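PDB 3BNW: riboflavin kinase, putative from Trypanosoma brucei, which probably phosphorylates riboflavin with ATP to make the cofactor FMN. Local coordinates for residues F15-F19 against K117-E123; V60-G64 against L156-S160; P38-L44 against L97-Y102. All coordinates share one frame; numbering follows the deposited sequence.

Overall arrangement
All three contacts reach one curled antiparallel sheet, the barrel of the riboflavin kinase fold; interaction 2 joins a helical segment to it. Interactions 1 and 2 are neighbours, with centres about 8 Å apart. They share the pairing of strands 58-69 and 115-126, where I119 N lies 2.8 Å from W63 O in a probable hydrogen bond. Interaction 3 is on the other side of the chain's centre, about 15 Å from interaction 1 and 18 Å from interaction 2, centre to centre. It meets interaction 1 inside the barrel, with I118 CD1 4.1 Å from I42 CD1. Interaction 3 holds the PTAN sequence, a motif that in related kinases helps bind ATP and magnesium, and probably does so here. This structure is the apo form.

Interaction 1: residues F15-F19 against K117-E123; sequences FQPFF and KIIVLGE
One face of the F15 ring lies over backbone: G122 CA and E123 N sit above it. G122 CA is 3.8 Å from the F15 centroid and 20° off the normal, a CH-pi contact. Side chains meet the ring too. V120 CG1 comes to the ring edge, 3.5 Å from F15 CZ. E123 runs past the ring in the opposite direction, with OE1 3.6 Å from F15 CD1. L121 and G122 both face Y61 of strand 58-69, which makes a classic beta bulge.

Beyond F15 the chain enters strand 18-25 of the flavokinase barrel, antiparallel to strand 115-126. F18 and V120 form a hydrogen-bonded pair. V120 N donates to F18 O at 3.0 Å; the return bond from F18 N to V120 O is weak, at 3.3 Å. The F18 side chain has CG between its backbone N and carbonyl carbon (chi1 66°). This brings its ring alongside V120, with V120 CB over the face, 3.9 Å from the F18 centroid. The ring also stacks with F175. F19 and I119 follow as a non-hydrogen-bonded pair, on the other face of the sheet from F18. I119 CG1 meets the edge of the F19 ring, 3.8 Å from CD2.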
ATOM      1  N   PHE A  15     -13.317   6.561   7.250  1.00 27.02           N
ATOM      2  CA  PHE A  15     -12.421   5.748   6.442  1.00 26.69           C
ATOM      3  C   PHE A  15     -12.670   4.275   6.707  1.00 26.76           C
ATOM      4  O   PHE A  15     -12.549   3.817   7.840  1.00 26.82           O
ATOM      5  CB  PHE A  15     -10.950   6.076   6.725  1.00 26.69           C
ATOM      6  CG  PHE A  15      -9.993   5.379   5.794  1.00 26.23           C
ATOM      7  CD1 PHE A  15      -9.607   5.974   4.608  1.00 25.63           C
ATOM      8  CD2 PHE A  15      -9.516   4.107   6.084  1.00 26.92           C
ATOM      9  CE1 PHE A  15      -8.756   5.331   3.737  1.00 25.56           C
ATOM     10  CE2 PHE A  15      -8.660   3.454   5.216  1.00 26.44           C
ATOM     11  CZ  PHE A  15      -8.277   4.071   4.041  1.00 26.75           C
ATOM     12  N   GLN A  16     -12.999   3.538   5.650  1.00 26.78           N
ATOM     13  CA  GLN A  16     -13.223   2.096   5.739  1.00 26.46           C
ATOM     14  C   GLN A  16     -11.933   1.326   5.425  1.00 25.82           C
ATOM     15  O   GLN A  16     -11.460   1.355   4.286  1.00 25.66           O
ATOM     16  CB  GLN A  16     -14.349   1.687   4.778  1.00 26.72           C
ATOM     17  CG  GLN A  16     -14.504   0.175   4.560  1.00 27.48           C
ATOM     18  CD  GLN A  16     -14.901  -0.580   5.826  1.00 27.28           C
ATOM     19  OE1 GLN A  16     -15.970  -0.343   6.395  1.00 27.27           O
ATOM     20  NE2 GLN A  16     -14.046  -1.501   6.259  1.00 24.87           N
ATOM     21  N   PRO A  17     -11.354   0.635   6.428  1.00 25.59           N
ATOM     22  CA  PRO A  17     -10.165  -0.161   6.141  1.00 25.12           C
ATOM     23  C   PRO A  17     -10.504  -1.381   5.302  1.00 24.69           C
ATOM     24  O   PRO A  17     -11.643  -1.843   5.311  1.00 24.58           O
ATOM     25  CB  PRO A  17      -9.672  -0.595   7.533  1.00 24.96           C
ATOM     26  CG  PRO A  17     -10.417   0.214   8.500  1.00 25.42           C
ATOM     27  CD  PRO A  17     -11.724   0.527   7.849  1.00 25.93           C
ATOM     28  N   PHE A  18      -9.515  -1.895   4.582  1.00 24.32           N
ATOM     29  CA  PHE A  18      -9.724  -3.038   3.713  1.00 24.15           C
ATOM     30  C   PHE A  18      -8.450  -3.837   3.520  1.00 23.95           C
ATOM     31  O   PHE A  18      -7.381  -3.463   3.999  1.00 23.79           O
ATOM     32  CB  PHE A  18     -10.278  -2.586   2.355  1.00 24.30           C
ATOM     33  CG  PHE A  18      -9.321  -1.746   1.549  1.00 24.04           C
ATOM     34  CD1 PHE A  18      -8.377  -2.344   0.722  1.00 24.36           C
ATOM     35  CD2 PHE A  18      -9.374  -0.362   1.609  1.00 23.33           C
ATOM     36  CE1 PHE A  18      -7.493  -1.581  -0.019  1.00 24.51           C
ATOM     37  CE2 PHE A  18      -8.498   0.410   0.868  1.00 24.72           C
ATOM     38  CZ  PHE A  18      -7.553  -0.201   0.050  1.00 24.90           C
ATOM     39  N   PHE A  19      -8.598  -4.953   2.813  1.00 24.22           N
ATOM     40  CA  PHE A  19      -7.505  -5.851   2.479  1.00 24.09           C
ATOM     41  C   PHE A  19      -7.411  -5.936   0.959  1.00 24.06           C
ATOM     42  O   PHE A  19      -8.432  -5.911   0.270  1.00 23.84           O
ATOM     43  CB  PHE A  19      -7.784  -7.230   3.083  1.00 23.84           C
ATOM     44  CG  PHE A  19      -6.800  -8.293   2.676  1.00 23.75           C
ATOM     45  CD1 PHE A  19      -7.137  -9.236   1.712  1.00 23.65           C
ATOM     46  CD2 PHE A  19      -5.543  -8.357   3.264  1.00 22.85           C
ATOM     47  CE1 PHE A  19      -6.235 -10.223   1.336  1.00 23.68           C
ATOM     48  CE2 PHE A  19      -4.636  -9.337   2.897  1.00 23.25           C
ATOM     49  CZ  PHE A  19      -4.982 -10.271   1.929  1.00 23.54           C
ATOM     50  N   LYS A 117       0.382  -8.414  -0.382  1.00 22.70           N
ATOM     51  CA  LYS A 117      -0.839  -8.354   0.387  1.00 22.91           C
ATOM     52  C   LYS A 117      -0.745  -7.120   1.256  1.00 22.68           C
ATOM     53  O   LYS A 117       0.274  -6.912   1.903  1.00 22.80           O
ATOM     54  CB  LYS A 117      -0.972  -9.609   1.254  1.00 23.16           C
ATOM     55  CG  LYS A 117      -1.024 -10.910   0.467  1.00 22.96           C
ATOM     56  CD  LYS A 117      -0.980 -12.120   1.387  1.00 23.09           C
ATOM     57  CE  LYS A 117      -0.575 -13.390   0.635  1.00 22.55           C
ATOM     58  NZ  LYS A 117      -0.442 -14.565   1.540  1.00 22.27           N
ATOM     59  N   ILE A 118      -1.784  -6.290   1.257  1.00 22.88           N
ATOM     60  CA  ILE A 118      -1.790  -5.098   2.108  1.00 23.30           C
ATOM     61  C   ILE A 118      -3.101  -4.950   2.873  1.00 23.52           C
ATOM     62  O   ILE A 118      -4.167  -5.302   2.369  1.00 23.70           O
ATOM     63  CB  ILE A 118      -1.477  -3.787   1.315  1.00 23.09           C
ATOM     64  CG1 ILE A 118      -2.470  -3.569   0.172  1.00 23.88           C
ATOM     65  CG2 ILE A 118      -0.052  -3.817   0.759  1.00 22.77           C
ATOM     66  CD1 ILE A 118      -2.448  -2.156  -0.398  1.00 23.82           C
ATOM     67  N   ILE A 119      -2.994  -4.464   4.108  1.00 23.84           N
ATOM     68  CA  ILE A 119      -4.139  -3.990   4.876  1.00 24.27           C
ATOM     69  C   ILE A 119      -4.017  -2.458   4.962  1.00 24.22           C
ATOM     70  O   ILE A 119      -3.041  -1.945   5.510  1.00 24.05           O
ATOM     71  CB  ILE A 119      -4.182  -4.630   6.284  1.00 24.26           C
ATOM     72  CG1 ILE A 119      -4.408  -6.143   6.162  1.00 25.49           C
ATOM     73  CG2 ILE A 119      -5.290  -4.003   7.136  1.00 24.30           C
ATOM     74  CD1 ILE A 119      -4.521  -6.893   7.483  1.00 24.30           C
ATOM     75  N   VAL A 120      -4.984  -1.743   4.386  1.00 24.15           N
ATOM     76  CA  VAL A 120      -4.983  -0.275   4.386  1.00 24.16           C
ATOM     77  C   VAL A 120      -5.787   0.225   5.576  1.00 23.76           C
ATOM     78  O   VAL A 120      -6.985   0.008   5.636  1.00 23.98           O
ATOM     79  CB  VAL A 120      -5.584   0.312   3.079  1.00 24.15           C
ATOM     80  CG1 VAL A 120      -5.786   1.804   3.210  1.00 24.22           C
ATOM     81  CG2 VAL A 120      -4.696   0.017   1.894  1.00 23.46           C
ATOM     82  N   LEU A 121      -5.125   0.903   6.509  1.00 23.57           N
ATOM     83  CA  LEU A 121      -5.740   1.274   7.781  1.00 23.25           C
ATOM     84  C   LEU A 121      -6.119   2.749   7.871  1.00 23.86           C
ATOM     85  O   LEU A 121      -6.906   3.126   8.737  1.00 24.13           O
ATOM     86  CB  LEU A 121      -4.811   0.903   8.937  1.00 23.04           C
ATOM     87  CG  LEU A 121      -4.608  -0.608   9.125  1.00 22.50           C
ATOM     88  CD1 LEU A 121      -3.400  -0.894  10.002  1.00 21.52           C
ATOM     89  CD2 LEU A 121      -5.860  -1.248   9.696  1.00 21.78           C
ATOM     90  N   GLY A 122      -5.575   3.593   6.997  1.00 24.38           N
ATOM     91  CA  GLY A 122      -5.975   4.997   7.001  1.00 24.45           C
ATOM     92  C   GLY A 122      -5.397   5.837   5.883  1.00 24.77           C
ATOM     93  O   GLY A 122      -4.555   5.376   5.099  1.00 24.95           O
ATOM     94  N   GLU A 123      -5.830   7.095   5.853  1.00 24.27           N
ATOM     95  CA  GLU A 123      -5.441   8.043   4.816  1.00 24.00           C
ATOM     96  C   GLU A 123      -4.555   9.164   5.355  1.00 23.94           C
ATOM     97  O   GLU A 123      -4.774   9.667   6.457  1.00 23.52           O
ATOM     98  CB  GLU A 123      -6.689   8.628   4.165  1.00 24.08           C
ATOM     99  CG  GLU A 123      -7.597   9.419   5.100  1.00 23.49           C
ATOM    100  CD  GLU A 123      -8.966   9.628   4.514  1.00 24.16           C
ATOM    101  OE1 GLU A 123      -9.144   9.318   3.320  1.00 23.95           O
ATOM    102  OE2 GLU A 123      -9.871  10.091   5.244  1.00 25.97           O
TER

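Interaction 2: residues V60-G64 against L156-S160; sequences VYGWG and LQEFS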
ATOM      1  N   VAL A  60      -2.446   6.517   1.174  1.00 22.14           N
ATOM      2  CA  VAL A  60      -2.917   5.732   2.318  1.00 21.73           C
ATOM      3  C   VAL A  60      -1.757   4.988   2.959  1.00 21.48           C
ATOM      4  O   VAL A  60      -0.663   4.969   2.417  1.00 20.82           O
ATOM      5  CB  VAL A  60      -4.024   4.720   1.912  1.00 21.45           C
ATOM      6  CG1 VAL A  60      -5.230   5.458   1.347  1.00 21.78           C
ATOM      7  CG2 VAL A  60      -3.494   3.685   0.927  1.00 19.52           C
ATOM      8  N   TYR A  61      -2.019   4.377   4.113  1.00 21.39           N
ATOM      9  CA  TYR A  61      -0.998   3.677   4.871  1.00 20.97           C
ATOM     10  C   TYR A  61      -1.544   2.418   5.535  1.00 20.81           C
ATOM     11  O   TYR A  61      -2.755   2.245   5.670  1.00 21.06           O
ATOM     12  CB  TYR A  61      -0.402   4.617   5.923  1.00 21.10           C
ATOM     13  CG  TYR A  61      -1.364   5.046   7.011  1.00 21.04           C
ATOM     14  CD1 TYR A  61      -1.484   4.310   8.189  1.00 21.94           C
ATOM     15  CD2 TYR A  61      -2.147   6.182   6.872  1.00 20.77           C
ATOM     16  CE1 TYR A  61      -2.362   4.692   9.192  1.00 21.32           C
ATOM     17  CE2 TYR A  61      -3.024   6.574   7.874  1.00 21.05           C
ATOM     18  CZ  TYR A  61      -3.128   5.822   9.033  1.00 20.88           C
ATOM     19  OH  TYR A  61      -3.998   6.198  10.037  1.00 20.79           O
ATOM     20  N   GLY A  62      -0.637   1.541   5.956  1.00 20.63           N
ATOM     21  CA  GLY A  62      -1.019   0.320   6.663  1.00 20.19           C
ATOM     22  C   GLY A  62       0.104  -0.692   6.717  1.00 19.88           C
ATOM     23  O   GLY A  62       1.273  -0.332   6.644  1.00 19.36           O
ATOM     24  N   TRP A  63      -0.262  -1.966   6.835  1.00 20.10           N
ATOM     25  CA  TRP A  63       0.702  -3.064   6.893  1.00 20.04           C
ATOM     26  C   TRP A  63       0.657  -3.865   5.609  1.00 20.22           C
ATOM     27  O   TRP A  63      -0.412  -4.064   5.044  1.00 20.65           O
ATOM     28  CB  TRP A  63       0.379  -3.998   8.055  1.00 19.99           C
ATOM     29  CG  TRP A  63       0.516  -3.368   9.388  1.00 19.42           C
ATOM     30  CD1 TRP A  63      -0.489  -2.918  10.180  1.00 19.18           C
ATOM     31  CD2 TRP A  63       1.733  -3.123  10.099  1.00 19.06           C
ATOM     32  NE1 TRP A  63       0.023  -2.403  11.342  1.00 19.56           N
ATOM     33  CE2 TRP A  63       1.386  -2.514  11.318  1.00 18.68           C
ATOM     34  CE3 TRP A  63       3.084  -3.361   9.822  1.00 19.74           C
ATOM     35  CZ2 TRP A  63       2.338  -2.134  12.267  1.00 19.07           C
ATOM     36  CZ3 TRP A  63       4.034  -2.981  10.766  1.00 19.70           C
ATOM     37  CH2 TRP A  63       3.652  -2.375  11.976  1.00 19.25           C
ATOM     38  N   GLY A  64       1.814  -4.335   5.156  1.00 20.61           N
ATOM     39  CA  GLY A  64       1.884  -5.160   3.955  1.00 20.74           C
ATOM     40  C   GLY A  64       2.905  -6.269   4.054  1.00 20.82           C
ATOM     41  O   GLY A  64       3.783  -6.242   4.913  1.00 20.65           O
ATOM     42  N   LEU A 156      -3.612  -0.068  16.135  1.00 33.21           N
ATOM     43  CA  LEU A 156      -3.178  -0.299  14.746  1.00 32.46           C
ATOM     44  C   LEU A 156      -2.005  -1.271  14.617  1.00 32.00           C
ATOM     45  O   LEU A 156      -1.905  -1.980  13.622  1.00 31.41           O
ATOM     46  CB  LEU A 156      -2.824   1.032  14.061  1.00 32.46           C
ATOM     47  CG  LEU A 156      -3.956   1.802  13.365  1.00 31.77           C
ATOM     48  CD1 LEU A 156      -5.262   1.745  14.133  1.00 31.42           C
ATOM     49  CD2 LEU A 156      -3.537   3.247  13.140  1.00 32.20           C
ATOM     50  N   GLN A 157      -1.124  -1.293  15.611  1.00 31.98           N
ATOM     51  CA  GLN A 157       0.008  -2.232  15.644  1.00 32.12           C
ATOM     52  C   GLN A 157      -0.449  -3.703  15.567  1.00 32.26           C
ATOM     53  O   GLN A 157       0.245  -4.547  14.989  1.00 32.33           O
ATOM     54  CB  GLN A 157       0.828  -2.005  16.926  1.00 32.34           C
ATOM     55  CG  GLN A 157       2.110  -2.833  17.064  1.00 32.35           C
ATOM     56  CD  GLN A 157       3.352  -2.093  16.599  1.00 33.42           C
ATOM     57  OE1 GLN A 157       4.347  -2.015  17.323  1.00 33.44           O
ATOM     58  NE2 GLN A 157       3.302  -1.541  15.388  1.00 33.90           N
ATOM     59  N   GLU A 158      -1.618  -3.993  16.142  1.00 31.99           N
ATOM     60  CA  GLU A 158      -2.165  -5.355  16.207  1.00 31.74           C
ATOM     61  C   GLU A 158      -2.496  -5.950  14.826  1.00 31.33           C
ATOM     62  O   GLU A 158      -2.541  -7.173  14.673  1.00 31.57           O
ATOM     63  CB  GLU A 158      -3.418  -5.364  17.099  1.00 32.20           C
ATOM     64  CG  GLU A 158      -3.866  -6.736  17.609  1.00 33.40           C
ATOM     65  CD  GLU A 158      -3.069  -7.226  18.814  1.00 34.68           C
ATOM     66  OE1 GLU A 158      -1.818  -7.200  18.766  1.00 35.11           O
ATOM     67  OE2 GLU A 158      -3.699  -7.661  19.804  1.00 35.19           O
ATOM     68  N   PHE A 159      -2.724  -5.088  13.835  1.00 30.55           N
ATOM     69  CA  PHE A 159      -3.020  -5.518  12.457  1.00 30.17           C
ATOM     70  C   PHE A 159      -1.822  -6.072  11.682  1.00 29.60           C
ATOM     71  O   PHE A 159      -1.984  -6.577  10.570  1.00 29.08           O
ATOM     72  CB  PHE A 159      -3.625  -4.363  11.656  1.00 29.65           C
ATOM     73  CG  PHE A 159      -5.056  -4.093  11.979  1.00 28.99           C
ATOM     74  CD1 PHE A 159      -5.396  -3.189  12.971  1.00 28.56           C
ATOM     75  CD2 PHE A 159      -6.064  -4.743  11.288  1.00 27.97           C
ATOM     76  CE1 PHE A 159      -6.720  -2.931  13.267  1.00 28.72           C
ATOM     77  CE2 PHE A 159      -7.386  -4.491  11.576  1.00 28.63           C
ATOM     78  CZ  PHE A 159      -7.718  -3.583  12.571  1.00 29.03           C
ATOM     79  N   SER A 160      -0.624  -5.955  12.247  1.00 29.31           N
ATOM     80  CA  SER A 160       0.537  -6.621  11.679  1.00 29.50           C
ATOM     81  C   SER A 160       0.342  -8.140  11.718  1.00 29.67           C
ATOM     82  O   SER A 160       0.783  -8.849  10.813  1.00 29.77           O
ATOM     83  CB  SER A 160       1.813  -6.228  12.433  1.00 29.53           C
ATOM     84  OG  SER A 160       1.801  -6.710  13.765  1.00 29.32           O
TER
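W63 reaches from its strand to the turn at 156-160, and its indole carries most of this contact. The bond from CA to CB already points toward that turn. CG is anti to the carbonyl carbon (chi1 -65°), and comes within 4.0 Å of S160 CA. CD1 is next and meets two residues: S160 N at 3.7 Å from CD1, and F159 CB at 3.8 Å from the same atom. NE1 then donates to L156 O, with NE1 and O 3.0 Å apart and an angle of 157° at the hydrogen. The acceptor lies close to the indole plane. The donor, however, stands above the carbonyl plane of L156. F159 N reaches the same oxygen from the opposite face of that plane, so L156 O takes two bonds.

The six-membered ring lies beneath S160. CB of S160 sits over its centre, 3.9 Å from the centroid and 10° off the normal, a CH-pi contact. The serine is held by its hydroxyl, which donates from OG to Q157 O at 2.9 Å. At the far rim, the bent side chain of Q157 brings NE2 to the ring edge, 3.3 Å from W63 CZ2.

Y61, two residues earlier, adds a looser contact between its ring edge and L156 CD2. Its OH is bonded to Q11. The 156-160 segment runs from the short helix 154-157 into a 3-10 turn. This helical segment follows helix 133-151 and packs on strand 58-69 of the flavokinase barrel. It covers the indole that W63 projects from that strand; L151 of helix 133-151, L121 of strand 115-126 and P81 of strand 75-87 also touch it.

Interaction 3: residues P38-L44 against L97-Y102; sequences PTANIGL and LTVEPY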
ATOM      1  N   PRO A  38       9.540   5.429  -8.333  1.00 41.31           N
ATOM      2  CA  PRO A  38       8.985   4.081  -8.428  1.00 41.31           C
ATOM      3  C   PRO A  38       7.790   4.031  -9.372  1.00 41.12           C
ATOM      4  O   PRO A  38       6.950   4.933  -9.341  1.00 41.57           O
ATOM      5  CB  PRO A  38       8.511   3.801  -6.995  1.00 41.60           C
ATOM      6  CG  PRO A  38       8.301   5.155  -6.393  1.00 41.48           C
ATOM      7  CD  PRO A  38       9.402   5.976  -6.970  1.00 41.24           C
ATOM      8  N   THR A  39       7.716   2.989 -10.198  1.00 40.66           N
ATOM      9  CA  THR A  39       6.537   2.752 -11.039  1.00 40.06           C
ATOM     10  C   THR A  39       5.966   1.333 -10.846  1.00 39.47           C
ATOM     11  O   THR A  39       5.390   0.757 -11.769  1.00 39.67           O
ATOM     12  CB  THR A  39       6.860   3.000 -12.529  1.00 39.96           C
ATOM     13  OG1 THR A  39       7.882   2.092 -12.960  1.00 39.87           O
ATOM     14  CG2 THR A  39       7.329   4.434 -12.744  1.00 39.27           C
ATOM     15  N   ALA A  40       6.126   0.777  -9.646  1.00 38.68           N
ATOM     16  CA  ALA A  40       5.573  -0.541  -9.326  1.00 38.06           C
ATOM     17  C   ALA A  40       4.107  -0.396  -8.933  1.00 37.54           C
ATOM     18  O   ALA A  40       3.749   0.509  -8.171  1.00 37.61           O
ATOM     19  CB  ALA A  40       6.358  -1.194  -8.203  1.00 37.99           C
ATOM     20  N   ASN A  41       3.267  -1.282  -9.466  1.00 36.68           N
ATOM     21  CA  ASN A  41       1.832  -1.265  -9.198  1.00 35.98           C
ATOM     22  C   ASN A  41       1.335  -2.626  -8.747  1.00 35.09           C
ATOM     23  O   ASN A  41       1.997  -3.639  -8.953  1.00 34.53           O
ATOM     24  CB  ASN A  41       1.053  -0.864 -10.452  1.00 36.10           C
ATOM     25  CG  ASN A  41       1.605   0.374 -11.116  1.00 36.62           C
ATOM     26  OD1 ASN A  41       1.370   1.496 -10.668  1.00 36.58           O
ATOM     27  ND2 ASN A  41       2.337   0.176 -12.207  1.00 38.02           N
ATOM     28  N   ILE A  42       0.156  -2.638  -8.137  1.00 34.54           N
ATOM     29  CA  ILE A  42      -0.554  -3.881  -7.860  1.00 34.03           C
ATOM     30  C   ILE A  42      -1.535  -4.116  -9.003  1.00 33.50           C
ATOM     31  O   ILE A  42      -2.324  -3.230  -9.336  1.00 33.36           O
ATOM     32  CB  ILE A  42      -1.305  -3.830  -6.520  1.00 33.71           C
ATOM     33  CG1 ILE A  42      -0.326  -3.532  -5.385  1.00 33.79           C
ATOM     34  CG2 ILE A  42      -2.017  -5.147  -6.262  1.00 32.81           C
ATOM     35  CD1 ILE A  42      -0.965  -3.538  -4.016  1.00 34.55           C
ATOM     36  N   GLY A  43      -1.466  -5.298  -9.611  1.00 32.96           N
ATOM     37  CA  GLY A  43      -2.339  -5.650 -10.727  1.00 32.63           C
ATOM     38  C   GLY A  43      -3.786  -5.774 -10.294  1.00 32.40           C
ATOM     39  O   GLY A  43      -4.112  -6.592  -9.434  1.00 32.36           O
ATOM     40  N   LEU A  44      -4.650  -4.952 -10.886  1.00 32.08           N
ATOM     41  CA  LEU A  44      -6.071  -4.947 -10.563  1.00 31.86           C
ATOM     42  C   LEU A  44      -6.885  -5.547 -11.705  1.00 31.89           C
ATOM     43  O   LEU A  44      -6.357  -5.816 -12.784  1.00 31.85           O
ATOM     44  CB  LEU A  44      -6.547  -3.517 -10.291  1.00 31.76           C
ATOM     45  CG  LEU A  44      -5.705  -2.669  -9.332  1.00 31.55           C
ATOM     46  CD1 LEU A  44      -6.300  -1.267  -9.185  1.00 30.21           C
ATOM     47  CD2 LEU A  44      -5.568  -3.350  -7.975  1.00 30.59           C
ATOM     48  N   LEU A  97      -7.862   3.317 -12.545  1.00 28.60           N
ATOM     49  CA  LEU A  97      -7.511   3.235 -11.128  1.00 28.55           C
ATOM     50  C   LEU A  97      -6.238   2.396 -10.945  1.00 28.70           C
ATOM     51  O   LEU A  97      -6.167   1.235 -11.364  1.00 28.76           O
ATOM     52  CB  LEU A  97      -8.673   2.639 -10.319  1.00 28.82           C
ATOM     53  CG  LEU A  97      -8.727   2.816  -8.793  1.00 28.63           C
ATOM     54  CD1 LEU A  97      -7.690   1.966  -8.086  1.00 28.66           C
ATOM     55  CD2 LEU A  97      -8.582   4.273  -8.399  1.00 29.54           C
ATOM     56  N   THR A  98      -5.230   3.016 -10.340  1.00 28.53           N
ATOM     57  CA  THR A  98      -3.932   2.406 -10.115  1.00 27.99           C
ATOM     58  C   THR A  98      -3.680   2.389  -8.614  1.00 27.69           C
ATOM     59  O   THR A  98      -4.148   3.274  -7.898  1.00 26.65           O
ATOM     60  CB  THR A  98      -2.816   3.220 -10.813  1.00 28.04           C
ATOM     61  OG1 THR A  98      -3.117   3.364 -12.207  1.00 28.49           O
ATOM     62  CG2 THR A  98      -1.465   2.548 -10.662  1.00 28.00           C
ATOM     63  N   VAL A  99      -2.963   1.368  -8.143  1.00 27.81           N
ATOM     64  CA  VAL A  99      -2.493   1.321  -6.757  1.00 27.80           C
ATOM     65  C   VAL A  99      -0.981   1.187  -6.766  1.00 28.02           C
ATOM     66  O   VAL A  99      -0.435   0.252  -7.345  1.00 28.00           O
ATOM     67  CB  VAL A  99      -3.134   0.168  -5.953  1.00 27.87           C
ATOM     68  CG1 VAL A  99      -2.475   0.038  -4.575  1.00 26.93           C
ATOM     69  CG2 VAL A  99      -4.634   0.393  -5.815  1.00 26.26           C
ATOM     70  N   GLU A 100      -0.318   2.139  -6.121  1.00 28.67           N
ATOM     71  CA  GLU A 100       1.128   2.269  -6.182  1.00 29.36           C
ATOM     72  C   GLU A 100       1.687   2.269  -4.763  1.00 29.44           C
ATOM     73  O   GLU A 100       1.663   3.301  -4.095  1.00 29.40           O
ATOM     74  CB  GLU A 100       1.490   3.562  -6.914  1.00 29.40           C
ATOM     75  CG  GLU A 100       2.940   3.666  -7.330  1.00 30.28           C
ATOM     76  CD  GLU A 100       3.241   4.966  -8.048  1.00 30.59           C
ATOM     77  OE1 GLU A 100       3.666   4.911  -9.218  1.00 32.53           O
ATOM     78  OE2 GLU A 100       3.042   6.049  -7.450  1.00 31.92           O
ATOM     79  N   PRO A 101       2.188   1.107  -4.294  1.00 30.16           N
ATOM     80  CA  PRO A 101       2.613   0.994  -2.905  1.00 30.48           C
ATOM     81  C   PRO A 101       4.090   1.342  -2.698  1.00 31.12           C
ATOM     82  O   PRO A 101       4.921   1.117  -3.588  1.00 30.66           O
ATOM     83  CB  PRO A 101       2.360  -0.486  -2.591  1.00 30.51           C
ATOM     84  CG  PRO A 101       2.477  -1.196  -3.918  1.00 30.06           C
ATOM     85  CD  PRO A 101       2.398  -0.162  -5.020  1.00 30.07           C
ATOM     86  N   TYR A 102       4.397   1.885  -1.521  1.00 31.64           N
ATOM     87  CA  TYR A 102       5.764   2.229  -1.146  1.00 31.78           C
ATOM     88  C   TYR A 102       6.082   1.622   0.219  1.00 31.80           C
ATOM     89  O   TYR A 102       5.790   2.217   1.260  1.00 31.73           O
ATOM     90  CB  TYR A 102       5.961   3.754  -1.104  1.00 31.89           C
ATOM     91  CG  TYR A 102       5.186   4.526  -2.150  1.00 31.92           C
ATOM     92  CD1 TYR A 102       5.484   4.400  -3.503  1.00 31.88           C
ATOM     93  CD2 TYR A 102       4.169   5.398  -1.780  1.00 31.78           C
ATOM     94  CE1 TYR A 102       4.774   5.108  -4.461  1.00 31.59           C
ATOM     95  CE2 TYR A 102       3.460   6.114  -2.731  1.00 31.92           C
ATOM     96  CZ  TYR A 102       3.765   5.962  -4.069  1.00 31.74           C
ATOM     97  OH  TYR A 102       3.057   6.677  -5.009  1.00 32.53           O
TER
HETATM   98  O   HOH W   1      -2.369  -0.584  -9.880  1.00 46.15           O
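L44 lays its CD1 methyl against L97, 3.7 Å from L97 CD1, and also reaches V99 CG2. L44 lies just beyond the PTAN motif of flavokinases, P38 to N41, which in relatives helps bind ATP and magnesium. Strands 41-42 and 98-103 lie at the two ends of the main run of strands, and meet here to close the barrel. The join is sparse. I42 N donates to V99 O, with the two atoms 3.1 Å apart and an angle of 160° at the hydrogen. The other half of the same I42-V99 pair is bridged by a water, which donates to I42 O and accepts from V99 N, each at 2.7 Å.

Inside the barrel, I42 CD1 touches V99 CG1 at 3.9 Å, and I42 CG1 packs on P101 CG. The same isoleucine rests on V116 and I118 of strand 115-126. On the other side of the strand, N41 swings its amide toward T98, with OD1 3.0 Å from T98 CG2. At the motif's start, the P38 side chain crosses that of Y102 at about a right angle, with P38 CG nearest Y102 CE1. That ring is fixed at its tip: Y102 OH, also bonded to S85, donates to E100 OE2 at 2.5 Å, on the anti side of the carboxylate.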